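Local coordinates for UPF0045 protein MJ1052 (Methanocaldococcus jannaschii, PDB 2EPI) that is of unknown function but, as a member of the UPF0045 family of thiamine-binding-type proteins, may bind thiamine, at residues V8-I13 / G46-G51. Numbering follows the deposited sequence.
Sequences VAEVSI and GTVLEG
Val48 CG2 lies above one face of the Glu10 carboxylate, offset toward OE2 (4.1 Å), an oxygen that is hydrogen-bonded to Asn43 ND2. The same OE2 comes close to Glu10 OE2 of the second subunit, bringing two carboxylates together across the subunit interface. With CG anti to the backbone N (chi1 -177°), the Glu10 chain runs over the face of the Thr47 peptide group, CG 3.6 Å from Thr47 O. Thr47 O accepts a hydrogen bond from Val11 N, whose approach is tilted only slightly from the carbonyl plane, and receives a CA-H...O contact from Glu10 CA. The other flat groups are peptides. Ala9 N and Thr47 N lie in the planes of the carbonyls they donate to, those of Leu49 and Val11, whereas Leu49 N approaches Ala9 O (2.7 Å) tilted 35° from the carbonyl plane. Ala9 O is further enclosed by Val48, whose CA is 3.1 Å away and whose CG1 is 3.5 Å away. CG1 continues to Val8 CG1, at 3.9 Å; Val48 thus touches both Val8 and Glu10, its neighbours on the same face. An alanine in place of Val48 would probably leave Val8 CG1 without its methyl neighbour and the Glu10 carboxylate with less to rest against. On the opposite face Val11 CG2 packs on Leu49 CD1 at 3.9 Å, and this side is covered by helices 23-33 and 53-68, through Phe33 and Phe60 among others. Alternating hydrogen-bonded and non-hydrogen-bonded pairs thus join strands that run at 153° to each other. They are the two central strands of a four-stranded antiparallel sheet with strand order 2-3-1-4 and helices 23-33 and 53-68 on one face, the ferredoxin-like beta-alpha-beta-beta-alpha-beta fold, whose other face here meets a second subunit.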
ATOM      1  N   VAL A   8       2.264   3.355  15.269  1.00 22.03           N
ATOM      2  CA  VAL A   8       3.421   3.430  14.381  1.00 20.76           C
ATOM      3  C   VAL A   8       2.797   3.507  12.995  1.00 19.26           C
ATOM      4  O   VAL A   8       1.791   2.850  12.729  1.00 20.07           O
ATOM      5  CB  VAL A   8       4.307   2.173  14.462  1.00 22.37           C
ATOM      6  CG1 VAL A   8       5.499   2.321  13.519  1.00 21.38           C
ATOM      7  CG2 VAL A   8       4.795   1.973  15.881  1.00 24.11           C
ATOM      8  N   ALA A   9       3.373   4.308  12.110  1.00 18.88           N
ATOM      9  CA  ALA A   9       2.794   4.433  10.778  1.00 18.11           C
ATOM     10  C   ALA A   9       3.860   4.646   9.722  1.00 18.16           C
ATOM     11  O   ALA A   9       5.017   4.905  10.040  1.00 18.92           O
ATOM     12  CB  ALA A   9       1.825   5.596  10.760  1.00 19.35           C
ATOM     13  N   GLU A  10       3.466   4.510   8.462  1.00 17.50           N
ATOM     14  CA  GLU A  10       4.394   4.753   7.370  1.00 17.01           C
ATOM     15  C   GLU A  10       3.674   5.587   6.329  1.00 17.76           C
ATOM     16  O   GLU A  10       2.522   5.317   5.984  1.00 17.44           O
ATOM     17  CB  GLU A  10       4.898   3.453   6.746  1.00 19.32           C
ATOM     18  CG  GLU A  10       5.938   3.707   5.650  1.00 18.91           C
ATOM     19  CD  GLU A  10       6.626   2.445   5.173  1.00 21.17           C
ATOM     20  OE1 GLU A  10       5.921   1.451   4.911  1.00 20.31           O
ATOM     21  OE2 GLU A  10       7.878   2.453   5.055  1.00 22.68           O
ATOM     22  N   VAL A  11       4.357   6.611   5.839  1.00 16.30           N
ATOM     23  CA  VAL A  11       3.775   7.502   4.850  1.00 17.92           C
ATOM     24  C   VAL A  11       4.658   7.602   3.617  1.00 19.01           C
ATOM     25  O   VAL A  11       5.882   7.630   3.719  1.00 17.70           O
ATOM     26  CB  VAL A  11       3.607   8.925   5.419  1.00 16.85           C
ATOM     27  CG1 VAL A  11       3.149   9.881   4.314  1.00 18.81           C
ATOM     28  CG2 VAL A  11       2.611   8.918   6.579  1.00 17.49           C
ATOM     29  N   SER A  12       4.029   7.633   2.452  1.00 18.17           N
ATOM     30  CA  SER A  12       4.765   7.802   1.212  1.00 22.34           C
ATOM     31  C   SER A  12       3.908   8.726   0.366  1.00 25.59           C
ATOM     32  O   SER A  12       2.681   8.598   0.326  1.00 21.57           O
ATOM     33  CB  SER A  12       4.990   6.470   0.494  1.00 24.89           C
ATOM     34  OG  SER A  12       3.780   5.933  -0.004  1.00 28.07           O
ATOM     35  N   ILE A  13       4.556   9.677  -0.287  1.00 28.55           N
ATOM     36  CA  ILE A  13       3.848  10.629  -1.123  1.00 30.52           C
ATOM     37  C   ILE A  13       4.456  10.580  -2.510  1.00 31.17           C
ATOM     38  O   ILE A  13       5.670  10.736  -2.678  1.00 32.72           O
ATOM     39  CB  ILE A  13       3.967  12.046  -0.543  1.00 30.28           C
ATOM     40  CG1 ILE A  13       3.372  12.066   0.865  1.00 32.30           C
ATOM     41  CG2 ILE A  13       3.259  13.048  -1.446  1.00 32.31           C
ATOM     42  CD1 ILE A  13       3.712  13.292   1.660  1.00 29.86           C
ATOM     43  N   GLY A  46       9.721   5.412   2.005  1.00 16.83           N
ATOM     44  CA  GLY A  46       8.673   6.111   2.724  1.00 16.29           C
ATOM     45  C   GLY A  46       9.230   6.600   4.041  1.00 18.64           C
ATOM     46  O   GLY A  46      10.437   6.518   4.274  1.00 18.87           O
ATOM     47  N   THR A  47       8.356   7.113   4.897  1.00 18.11           N
ATOM     48  CA  THR A  47       8.772   7.603   6.205  1.00 18.55           C
ATOM     49  C   THR A  47       7.946   6.940   7.293  1.00 18.95           C
ATOM     50  O   THR A  47       6.721   6.900   7.207  1.00 17.48           O
ATOM     51  CB  THR A  47       8.584   9.118   6.316  1.00 19.53           C
ATOM     52  OG1 THR A  47       9.409   9.772   5.345  1.00 20.04           O
ATOM     53  CG2 THR A  47       8.969   9.601   7.717  1.00 19.62           C
ATOM     54  N   VAL A  48       8.620   6.414   8.310  1.00 17.22           N
ATOM     55  CA  VAL A  48       7.939   5.773   9.428  1.00 17.67           C
ATOM     56  C   VAL A  48       7.760   6.827  10.515  1.00 18.82           C
ATOM     57  O   VAL A  48       8.670   7.608  10.788  1.00 19.81           O
ATOM     58  CB  VAL A  48       8.755   4.569   9.976  1.00 17.53           C
ATOM     59  CG1 VAL A  48       8.157   4.075  11.293  1.00 18.69           C
ATOM     60  CG2 VAL A  48       8.756   3.450   8.952  1.00 16.88           C
ATOM     61  N   LEU A  49       6.580   6.858  11.119  1.00 18.32           N
ATOM     62  CA  LEU A  49       6.291   7.835  12.158  1.00 19.51           C
ATOM     63  C   LEU A  49       5.767   7.125  13.392  1.00 20.09           C
ATOM     64  O   LEU A  49       5.141   6.068  13.292  1.00 20.99           O
ATOM     65  CB  LEU A  49       5.234   8.837  11.664  1.00 20.64           C
ATOM     66  CG  LEU A  49       5.495   9.551  10.336  1.00 20.65           C
ATOM     67  CD1 LEU A  49       4.218  10.242   9.856  1.00 19.72           C
ATOM     68  CD2 LEU A  49       6.630  10.552  10.510  1.00 20.55           C
ATOM     69  N   GLU A  50       6.043   7.712  14.552  1.00 23.05           N
ATOM     70  CA  GLU A  50       5.588   7.180  15.829  1.00 21.65           C
ATOM     71  C   GLU A  50       5.026   8.350  16.628  1.00 21.49           C
ATOM     72  O   GLU A  50       5.683   9.379  16.778  1.00 21.41           O
ATOM     73  CB  GLU A  50       6.741   6.549  16.613  1.00 23.83           C
ATOM     74  CG  GLU A  50       6.313   6.057  18.000  1.00 24.24           C
ATOM     75  CD  GLU A  50       7.489   5.742  18.914  1.00 27.52           C
ATOM     76  OE1 GLU A  50       8.352   4.932  18.522  1.00 27.21           O
ATOM     77  OE2 GLU A  50       7.546   6.305  20.030  1.00 27.79           O
ATOM     78  N   GLY A  51       3.809   8.191  17.133  1.00 23.30           N
ATOM     79  CA  GLY A  51       3.197   9.256  17.906  1.00 23.77           C
ATOM     80  C   GLY A  51       1.691   9.126  17.966  1.00 24.02           C
ATOM     81  O   GLY A  51       1.141   8.088  17.607  1.00 23.66           O
TER